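Local coordinates for hemolysin activator protein CdiB (Acinetobacter baumannii ACICU, PDB 6WIL) that probably secretes its partner CdiA toxin across the outer membrane, acting as the TpsB (Omp85-family) transporter of a contact-dependent growth inhibition system, at residues G232-N237 with L260-E265; L254-S259 with R269-S274; S226-T231 with S545-W550. All blocks are in the same frame, centred on the assembly; numbering follows the deposited sequence.

Contact 1: residues G232-N237 with L260-E265; sequences GTYMGN and LDDFHE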
loop_
_atom_site.group_PDB
_atom_site.type_symbol
_atom_site.label_atom_id
_atom_site.label_comp_id
_atom_site.label_asym_id
_atom_site.label_seq_id
_atom_site.Cartn_x
_atom_site.Cartn_y
_atom_site.Cartn_z
ATOM N N GLY A 232 -4.533 25.946 -20.464
ATOM C CA GLY A 232 -3.827 25.005 -19.611
ATOM C C GLY A 232 -3.893 25.401 -18.154
ATOM O O GLY A 232 -4.402 26.465 -17.790
ATOM N N THR A 233 -3.356 24.513 -17.316
ATOM C CA THR A 233 -3.312 24.690 -15.872
ATOM C C THR A 233 -1.863 24.700 -15.405
ATOM O O THR A 233 -1.033 23.939 -15.913
ATOM C CB THR A 233 -4.082 23.575 -15.151
ATOM O OG1 THR A 233 -5.342 23.360 -15.799
ATOM C CG2 THR A 233 -4.324 23.944 -13.694
ATOM N N TYR A 234 -1.564 25.555 -14.428
ATOM C CA TYR A 234 -0.209 25.730 -13.915
ATOM C C TYR A 234 -0.224 25.515 -12.408
ATOM O O TYR A 234 -0.907 26.245 -11.680
ATOM C CB TYR A 234 0.335 27.116 -14.273
ATOM C CG TYR A 234 0.240 27.434 -15.752
ATOM C CD1 TYR A 234 -0.955 27.875 -16.313
ATOM C CD2 TYR A 234 1.339 27.284 -16.592
ATOM C CE1 TYR A 234 -1.056 28.159 -17.661
ATOM C CE2 TYR A 234 1.246 27.572 -17.946
ATOM C CZ TYR A 234 0.046 28.008 -18.473
ATOM O OH TYR A 234 -0.060 28.294 -19.813
HETATM N N MSE A 235 0.525 24.518 -11.948
HETATM C CA MSE A 235 0.518 24.127 -10.543
HETATM C C MSE A 235 1.864 24.325 -9.864
HETATM O O MSE A 235 2.912 24.174 -10.484
HETATM C CB MSE A 235 0.105 22.661 -10.406
HETATM C CG MSE A 235 -1.351 22.441 -10.043
HETATM SE SE MSE A 235 -1.794 20.539 -10.029
HETATM C CE MSE A 235 -0.271 19.898 -8.997
ATOM N N GLY A 236 1.819 24.657 -8.579
ATOM C CA GLY A 236 3.013 24.726 -7.763
ATOM C C GLY A 236 2.813 24.009 -6.446
ATOM O O GLY A 236 1.823 24.246 -5.748
ATOM N N ASN A 237 3.740 23.124 -6.096
ATOM C CA ASN A 237 3.627 22.323 -4.888
ATOM C C ASN A 237 4.869 22.494 -4.029
ATOM O O ASN A 237 5.994 22.477 -4.536
ATOM C CB ASN A 237 3.433 20.835 -5.220
ATOM C CG ASN A 237 2.002 20.375 -5.026
ATOM O OD1 ASN A 237 1.625 19.926 -3.943
ATOM N ND2 ASN A 237 1.197 20.481 -6.077
ATOM N N LEU A 260 -3.547 27.439 -11.021
ATOM C CA LEU A 260 -4.174 28.450 -11.869
ATOM C C LEU A 260 -4.763 27.713 -13.069
ATOM O O LEU A 260 -4.045 27.395 -14.022
ATOM C CB LEU A 260 -3.165 29.517 -12.295
ATOM C CG LEU A 260 -3.671 30.811 -12.942
ATOM C CD1 LEU A 260 -3.927 30.638 -14.434
ATOM C CD2 LEU A 260 -4.924 31.311 -12.235
ATOM N N ASP A 261 -6.064 27.436 -13.019
ATOM C CA ASP A 261 -6.747 26.654 -14.044
ATOM C C ASP A 261 -7.423 27.608 -15.024
ATOM O O ASP A 261 -8.410 28.266 -14.680
ATOM C CB ASP A 261 -7.761 25.703 -13.408
ATOM C CG ASP A 261 -8.282 24.657 -14.381
ATOM O OD1 ASP A 261 -7.959 24.740 -15.583
ATOM O OD2 ASP A 261 -9.010 23.743 -13.937
ATOM N N ASP A 262 -6.888 27.684 -16.246
ATOM C CA ASP A 262 -7.497 28.499 -17.291
ATOM C C ASP A 262 -8.713 27.834 -17.920
ATOM O O ASP A 262 -9.521 28.523 -18.552
ATOM C CB ASP A 262 -6.474 28.823 -18.384
ATOM C CG ASP A 262 -5.459 29.862 -17.947
ATOM O OD1 ASP A 262 -5.767 30.643 -17.022
ATOM O OD2 ASP A 262 -4.358 29.906 -18.537
ATOM N N PHE A 263 -8.856 26.514 -17.766
ATOM C CA PHE A 263 -10.034 25.831 -18.290
ATOM C C PHE A 263 -11.307 26.330 -17.619
ATOM O O PHE A 263 -12.307 26.607 -18.294
ATOM C CB PHE A 263 -9.888 24.320 -18.111
ATOM C CG PHE A 263 -8.924 23.684 -19.075
ATOM C CD1 PHE A 263 -9.355 23.252 -20.317
ATOM C CD2 PHE A 263 -7.589 23.532 -18.749
ATOM C CE1 PHE A 263 -8.482 22.660 -21.206
ATOM C CE2 PHE A 263 -6.706 22.949 -19.640
ATOM C CZ PHE A 263 -7.156 22.515 -20.870
ATOM N N HIS A 264 -11.289 26.457 -16.290
ATOM C CA HIS A 264 -12.431 26.951 -15.531
ATOM C C HIS A 264 -12.165 28.321 -14.909
ATOM O O HIS A 264 -12.867 28.715 -13.968
ATOM C CB HIS A 264 -12.832 25.942 -14.455
ATOM C CG HIS A 264 -13.353 24.651 -15.008
ATOM N ND1 HIS A 264 -14.612 24.529 -15.558
ATOM C CD2 HIS A 264 -12.786 23.423 -15.099
ATOM C CE1 HIS A 264 -14.796 23.286 -15.965
ATOM N NE2 HIS A 264 -13.703 22.594 -15.700
ATOM N N GLU A 265 -11.173 29.052 -15.434
ATOM C CA GLU A 265 -10.808 30.402 -14.988
ATOM C C GLU A 265 -10.815 30.513 -13.463
ATOM O O GLU A 265 -11.484 31.365 -12.873
ATOM C CB GLU A 265 -11.721 31.446 -15.637
ATOM C CG GLU A 265 -11.563 31.527 -17.152
ATOM C CD GLU A 265 -12.559 32.477 -17.799
ATOM O OE1 GLU A 265 -13.506 32.914 -17.102
ATOM O OE2 GLU A 265 -12.397 32.796 -19.001
#
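Thr233 and Tyr234 pair with Asp261 and Leu260 at the open end of an antiparallel beta hairpin, strands 232-243 and 251-261 of the outer-membrane barrel, just where the second strand runs out into a turn. The tight part lies on the face that carries Thr233 and Asp261. Thr233 has its hydroxyl beside the backbone N (chi1 -45°), and from there OG1 donates to Asp261 OD1 at 3.0 Å. Asp261 OD1 also accepts from Phe263 N at 3.0 Å, an Asx turn, and its two donors arrive from opposite faces of the carboxylate. A short, doubly accepting acid suits this site because it ties the neighbouring strand and its own turn together. The face of Tyr234 and Leu260 is looser. Their nearest carbons, CD1 of each, are 4.5 Å apart, and the exposed phenol ring turns an edge to Asp262, its plane 67° from that carboxylate. Beyond the last bridge the strands still hold on through Asp262 N, which donates to Gly232 O at 3.2 Å. The Phe263 ring comes up obliquely to the Gly232 backbone, with Phe263 CE2 3.5 Å from Gly232 CA.

Contact 2: residues L254-S259 with R269-S274; sequences LNVSHS and RSYFIS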
loop_
_atom_site.group_PDB
_atom_site.type_symbol
_atom_site.label_atom_id
_atom_site.label_comp_id
_atom_site.label_asym_id
_atom_site.label_seq_id
_atom_site.Cartn_x
_atom_site.Cartn_y
_atom_site.Cartn_z
ATOM N N LEU A 254 3.708 17.418 4.966
ATOM C CA LEU A 254 3.005 18.670 4.736
ATOM C C LEU A 254 3.065 19.006 3.255
ATOM O O LEU A 254 4.109 18.843 2.616
ATOM C CB LEU A 254 3.616 19.814 5.549
ATOM C CG LEU A 254 3.927 19.543 7.021
ATOM C CD1 LEU A 254 4.775 20.666 7.598
ATOM C CD2 LEU A 254 2.646 19.380 7.814
ATOM N N ASN A 255 1.946 19.473 2.711
ATOM C CA ASN A 255 1.890 19.852 1.306
ATOM C C ASN A 255 1.041 21.104 1.147
ATOM O O ASN A 255 -0.054 21.191 1.710
ATOM C CB ASN A 255 1.326 18.712 0.450
ATOM C CG ASN A 255 1.678 18.859 -1.015
ATOM O OD1 ASN A 255 2.716 18.370 -1.467
ATOM N ND2 ASN A 255 0.818 19.539 -1.769
ATOM N N VAL A 256 1.553 22.073 0.390
ATOM C CA VAL A 256 0.819 23.284 0.042
ATOM C C VAL A 256 0.824 23.415 -1.473
ATOM O O VAL A 256 1.889 23.393 -2.099
ATOM C CB VAL A 256 1.421 24.543 0.695
ATOM C CG1 VAL A 256 0.601 25.769 0.325
ATOM C CG2 VAL A 256 1.478 24.379 2.202
ATOM N N SER A 257 -0.360 23.551 -2.058
ATOM C CA SER A 257 -0.519 23.570 -3.504
ATOM C C SER A 257 -1.184 24.868 -3.940
ATOM O O SER A 257 -2.092 25.367 -3.270
ATOM C CB SER A 257 -1.348 22.369 -3.974
ATOM O OG SER A 257 -1.030 22.015 -5.310
ATOM N N HIS A 258 -0.716 25.415 -5.061
ATOM C CA HIS A 258 -1.336 26.564 -5.713
ATOM C C HIS A 258 -1.569 26.209 -7.172
ATOM O O HIS A 258 -0.672 25.674 -7.832
ATOM C CB HIS A 258 -0.463 27.821 -5.619
ATOM C CG HIS A 258 -0.223 28.294 -4.219
ATOM N ND1 HIS A 258 -1.220 28.830 -3.433
ATOM C CD2 HIS A 258 0.905 28.330 -3.471
ATOM C CE1 HIS A 258 -0.719 29.167 -2.259
ATOM N NE2 HIS A 258 0.570 28.874 -2.256
ATOM N N SER A 259 -2.764 26.506 -7.674
ATOM C CA SER A 259 -3.129 26.131 -9.031
ATOM C C SER A 259 -3.814 27.299 -9.723
ATOM O O SER A 259 -4.563 28.052 -9.096
ATOM C CB SER A 259 -4.047 24.900 -9.040
ATOM O OG SER A 259 -4.451 24.569 -10.357
ATOM N N ARG A 269 -5.971 27.017 -3.897
ATOM C CA ARG A 269 -4.917 26.787 -2.922
ATOM C C ARG A 269 -5.321 25.611 -2.041
ATOM O O ARG A 269 -6.507 25.400 -1.776
ATOM C CB ARG A 269 -4.648 28.045 -2.071
ATOM C CG ARG A 269 -4.368 29.314 -2.887
ATOM C CD ARG A 269 -3.902 30.470 -1.997
ATOM N NE ARG A 269 -2.956 31.356 -2.679
ATOM C CZ ARG A 269 -3.209 32.617 -3.018
ATOM N NH1 ARG A 269 -2.280 33.337 -3.634
ATOM N NH2 ARG A 269 -4.382 33.165 -2.730
ATOM N N SER A 270 -4.330 24.839 -1.594
ATOM C CA SER A 270 -4.606 23.605 -0.866
ATOM C C SER A 270 -3.517 23.334 0.163
ATOM O O SER A 270 -2.328 23.361 -0.166
ATOM C CB SER A 270 -4.720 22.420 -1.834
ATOM O OG SER A 270 -4.836 21.194 -1.133
ATOM N N TYR A 271 -3.932 23.059 1.400
ATOM C CA TYR A 271 -3.042 22.701 2.497
ATOM C C TYR A 271 -3.365 21.282 2.948
ATOM O O TYR A 271 -4.536 20.948 3.153
ATOM C CB TYR A 271 -3.194 23.687 3.665
ATOM C CG TYR A 271 -2.362 23.375 4.895
ATOM C CD1 TYR A 271 -2.769 22.408 5.812
ATOM C CD2 TYR A 271 -1.186 24.066 5.156
ATOM C CE1 TYR A 271 -2.017 22.125 6.937
ATOM C CE2 TYR A 271 -0.430 23.792 6.285
ATOM C CZ TYR A 271 -0.849 22.822 7.169
ATOM O OH TYR A 271 -0.101 22.547 8.289
ATOM N N PHE A 272 -2.329 20.459 3.120
ATOM C CA PHE A 272 -2.492 19.053 3.481
ATOM C C PHE A 272 -1.442 18.655 4.507
ATOM O O PHE A 272 -0.251 18.919 4.318
ATOM C CB PHE A 272 -2.380 18.154 2.244
ATOM C CG PHE A 272 -2.455 16.682 2.546
ATOM C CD1 PHE A 272 -3.681 16.051 2.682
ATOM C CD2 PHE A 272 -1.300 15.927 2.680
ATOM C CE1 PHE A 272 -3.754 14.695 2.952
ATOM C CE2 PHE A 272 -1.366 14.571 2.950
ATOM C CZ PHE A 272 -2.595 13.954 3.086
ATOM N N ILE A 273 -1.883 18.007 5.581
ATOM C CA ILE A 273 -0.995 17.522 6.630
ATOM C C ILE A 273 -1.338 16.068 6.921
ATOM O O ILE A 273 -2.514 15.708 7.027
ATOM C CB ILE A 273 -1.099 18.378 7.909
ATOM C CG1 ILE A 273 -0.413 17.681 9.085
ATOM C CG2 ILE A 273 -2.547 18.681 8.232
ATOM C CD1 ILE A 273 -0.401 18.500 10.353
ATOM N N SER A 274 -0.312 15.233 7.042
ATOM C CA SER A 274 -0.492 13.813 7.308
ATOM C C SER A 274 0.483 13.382 8.391
ATOM O O SER A 274 1.667 13.731 8.341
ATOM C CB SER A 274 -0.282 12.984 6.039
ATOM O OG SER A 274 -0.769 11.665 6.211
HETATM O O HOH W 1 -2.074 20.065 -0.795
#
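Leu254 and Ile273 run alongside one another out of the sheet, Leu254 CD2 packing 3.7 Å from Ile273 CG1. One pair further along the same face, Val256 and Tyr271 meet at a slant: Val256 CG2 is 4.0 Å from Tyr271 CD2. With CG placed opposite the backbone N (chi1 177°), the Tyr271 ring is directed over towards Val256 and its OH comes within 4.2 Å of Leu254 CD2. At the end of this row His258 and Arg269 stand crosswise, with imidazole and guanidinium planes 88° apart. The arginine lays its aliphatic CG in the plane of the ring at the ring's edge, while His258 CE1 lies at the edge of the guanidinium.

The other face looks into the barrel, and its side chains start out close together: Ser257 CB is 4.0 Å from Ser270 CB. Beyond CB, Phe272 bends away from Asn255 to pack on Leu18 and Leu21 of helix 8-27, which sits in the barrel. Asn255 ND2 lies doubtfully close to Asn237 OD1, probably as a hydrogen bond, and donates to a water at 3.1 Å; that water is 3.0 Å from Ser270 OG, which is itself held by Gln14 and Asn289.

Between the two faces the backbone of the antiparallel hairpin of strands 251-261 and 266-279 is regular, with paired N-H...O bonds joining Asn255 to Phe272 and Ser257 to Ser270. The chemistry divides by face: outside, a largely apolar row consistent with a lipid-facing wall turns polar at His258 and Arg269; inside, Asn255 and Ser270 meet water and polar partners while Phe272 packs on the helix's leucines.

Contact 3: residues S226-T231 with S545-W550; sequences SGNQDT and SIKKDW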
loop_
_atom_site.group_PDB
_atom_site.type_symbol
_atom_site.label_atom_id
_atom_site.label_comp_id
_atom_site.label_asym_id
_atom_site.label_seq_id
_atom_site.Cartn_x
_atom_site.Cartn_y
_atom_site.Cartn_z
ATOM N N SER A 226 0.151 21.665 -17.554
ATOM C CA SER A 226 -0.606 20.774 -18.420
ATOM C C SER A 226 -1.738 21.543 -19.084
ATOM O O SER A 226 -2.242 22.529 -18.539
ATOM C CB SER A 226 -1.182 19.587 -17.637
ATOM O OG SER A 226 -0.152 18.766 -17.115
ATOM N N GLY A 227 -2.129 21.085 -20.267
ATOM C CA GLY A 227 -3.258 21.672 -20.956
ATOM C C GLY A 227 -3.272 21.256 -22.413
ATOM O O GLY A 227 -2.497 20.399 -22.840
ATOM N N ASN A 228 -4.188 21.868 -23.160
ATOM C CA ASN A 228 -4.211 21.740 -24.606
ATOM C C ASN A 228 -3.434 22.902 -25.221
ATOM O O ASN A 228 -2.857 23.740 -24.524
ATOM C CB ASN A 228 -5.650 21.670 -25.131
ATOM C CG ASN A 228 -6.501 22.859 -24.709
ATOM O OD1 ASN A 228 -6.086 24.012 -24.814
ATOM N ND2 ASN A 228 -7.706 22.577 -24.237
ATOM N N GLN A 229 -3.422 22.953 -26.550
ATOM C CA GLN A 229 -2.665 23.983 -27.247
ATOM C C GLN A 229 -3.294 25.366 -27.123
ATOM O O GLN A 229 -2.658 26.353 -27.503
ATOM C CB GLN A 229 -2.517 23.598 -28.716
ATOM C CG GLN A 229 -2.291 22.103 -28.960
ATOM C CD GLN A 229 -0.892 21.635 -28.590
ATOM O OE1 GLN A 229 0.096 22.320 -28.854
ATOM N NE2 GLN A 229 -0.804 20.457 -27.982
ATOM N N ASP A 230 -4.517 25.463 -26.601
ATOM C CA ASP A 230 -5.183 26.742 -26.384
ATOM C C ASP A 230 -5.078 27.220 -24.940
ATOM O O ASP A 230 -4.722 28.375 -24.692
ATOM C CB ASP A 230 -6.661 26.646 -26.785
ATOM C CG ASP A 230 -6.853 26.498 -28.281
ATOM O OD1 ASP A 230 -5.846 26.527 -29.019
ATOM O OD2 ASP A 230 -8.016 26.354 -28.717
ATOM N N THR A 231 -5.392 26.351 -23.979
ATOM C CA THR A 231 -5.449 26.716 -22.569
ATOM C C THR A 231 -4.740 25.651 -21.744
ATOM O O THR A 231 -4.394 24.576 -22.244
ATOM C CB THR A 231 -6.900 26.881 -22.092
ATOM O OG1 THR A 231 -7.621 25.664 -22.329
ATOM C CG2 THR A 231 -7.585 28.023 -22.830
ATOM N N SER A 545 -19.239 15.264 -27.735
ATOM C CA SER A 545 -19.122 16.420 -26.853
ATOM C C SER A 545 -17.726 16.586 -26.264
ATOM O O SER A 545 -17.490 17.581 -25.570
ATOM C CB SER A 545 -20.152 16.323 -25.724
ATOM O OG SER A 545 -19.915 15.188 -24.911
ATOM N N ILE A 546 -16.808 15.653 -26.512
ATOM C CA ILE A 546 -15.430 15.741 -26.040
ATOM C C ILE A 546 -14.529 16.033 -27.233
ATOM O O ILE A 546 -14.699 15.454 -28.312
ATOM C CB ILE A 546 -14.991 14.453 -25.318
ATOM C CG1 ILE A 546 -15.904 14.160 -24.122
ATOM C CG2 ILE A 546 -13.548 14.568 -24.863
ATOM C CD1 ILE A 546 -15.526 14.907 -22.855
ATOM N N LYS A 547 -13.547 16.913 -27.023
ATOM C CA LYS A 547 -12.814 17.510 -28.135
ATOM C C LYS A 547 -11.939 16.495 -28.871
ATOM O O LYS A 547 -11.868 16.516 -30.107
ATOM C CB LYS A 547 -11.966 18.673 -27.620
ATOM C CG LYS A 547 -12.740 19.905 -27.211
ATOM C CD LYS A 547 -11.776 21.018 -26.868
ATOM C CE LYS A 547 -12.454 22.380 -26.812
ATOM N NZ LYS A 547 -11.673 23.235 -25.862
ATOM N N LYS A 548 -11.281 15.593 -28.136
ATOM C CA LYS A 548 -10.211 14.743 -28.678
ATOM C C LYS A 548 -9.070 15.590 -29.242
ATOM O O LYS A 548 -8.503 15.287 -30.295
ATOM C CB LYS A 548 -10.731 13.757 -29.731
ATOM C CG LYS A 548 -11.437 12.546 -29.143
ATOM C CD LYS A 548 -11.791 11.520 -30.211
ATOM C CE LYS A 548 -12.731 12.110 -31.243
ATOM N NZ LYS A 548 -13.864 12.813 -30.580
ATOM N N ASP A 549 -8.722 16.654 -28.525
ATOM C CA ASP A 549 -7.666 17.561 -28.947
ATOM C C ASP A 549 -6.307 17.030 -28.490
ATOM O O ASP A 549 -6.205 16.005 -27.810
ATOM C CB ASP A 549 -7.938 18.962 -28.399
ATOM C CG ASP A 549 -7.469 20.059 -29.333
ATOM O OD1 ASP A 549 -7.753 19.971 -30.547
ATOM O OD2 ASP A 549 -6.835 21.020 -28.848
ATOM N N TRP A 550 -5.243 17.725 -28.880
ATOM C CA TRP A 550 -3.898 17.383 -28.436
ATOM C C TRP A 550 -3.604 18.062 -27.106
ATOM O O TRP A 550 -3.936 19.234 -26.906
ATOM C CB TRP A 550 -2.854 17.802 -29.473
ATOM C CG TRP A 550 -2.807 16.912 -30.672
ATOM C CD1 TRP A 550 -3.583 17.003 -31.790
ATOM C CD2 TRP A 550 -1.932 15.797 -30.879
ATOM N NE1 TRP A 550 -3.249 16.010 -32.679
ATOM C CE2 TRP A 550 -2.237 15.256 -32.143
ATOM C CE3 TRP A 550 -0.922 15.200 -30.116
ATOM C CZ2 TRP A 550 -1.569 14.150 -32.663
ATOM C CZ3 TRP A 550 -0.260 14.102 -30.634
ATOM C CH2 TRP A 550 -0.586 13.588 -31.894
#
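Asn228 and Trp550 make the closest approach, and it is between carbon and oxygen: Asn228 CA points its hydrogen at Trp550 O over 3.4 Å, with an angle of 135° at the hydrogen. Asn228 CB lies beside the same carbonyl, at 3.5 Å. No conventional hydrogen bond joins the two segments here.

Van der Waals contact adds a second strip. Gln229 and Trp550 run side by side in the same direction, the amide plane turned 81° from the indole plane, and Gln229 NE2 is 3.7 Å from Trp550 CB. Both side chains are exposed, and the indole continues away from Gln229 to lie on Thr536 and Arg538 of strand 530-541.

The contact sits at the seam where the first and last strands of the 16-stranded barrel, 217-228 and 550-559, close the cylinder. Gly227 bonds through its backbone to Thr552 there, while 229-231 turns back towards strand 232-243.

Hydrogen bonding is concentrated within that turn. Asn228 CG stands between the backbone N and the carbonyl carbon (chi1 56°), which carries OD1 back over the following peptides. OD1 accepts from Asp230 N at 2.8 Å, an Asx turn, and from Thr231 N at 2.6 Å; Thr231 OG1 adds a weak bond. Asparagine suits the place because one short amide can accept from two of the turn's N-H groups, those of Asp230 and Thr231. Gly227, lacking a side chain, lets Thr231 O come in close against its backbone.

Charges form the last group, and they act at longer range. Lys547 reaches past Asn228 to a salt bridge with Glu469, while its NZ lies 5.6 Å from Asp230 OD2. Asp230 OD2 is also 5.5 Å from Asp549 OD2, a like-charged neighbour whose repulsion the lysine may offset.

How the contacts relate
All three contacts belong to one barrel wall and are partly buried. Contacts 1 and 2 share strand 251-261, flanking it with 232-243 and 266-279, and join through the backbone of Gly236 and His258. Contact 3 meets contact 1 across the first hairpin, where Ser226 O accepts from Thr233 N and Phe263 packs on Asn228 and Thr231. Contact 2, nearest the chain's centre and with four buried residues against two in each of the others, has a mostly polar inner face broken by Phe272 and a mostly apolar outer face ending in His258 and Arg269. Contact 1 changes midway from strand to turn. Contact 3, outermost and half exposed, has no hydrogen bond between its segments, only CH...O and van der Waals contact.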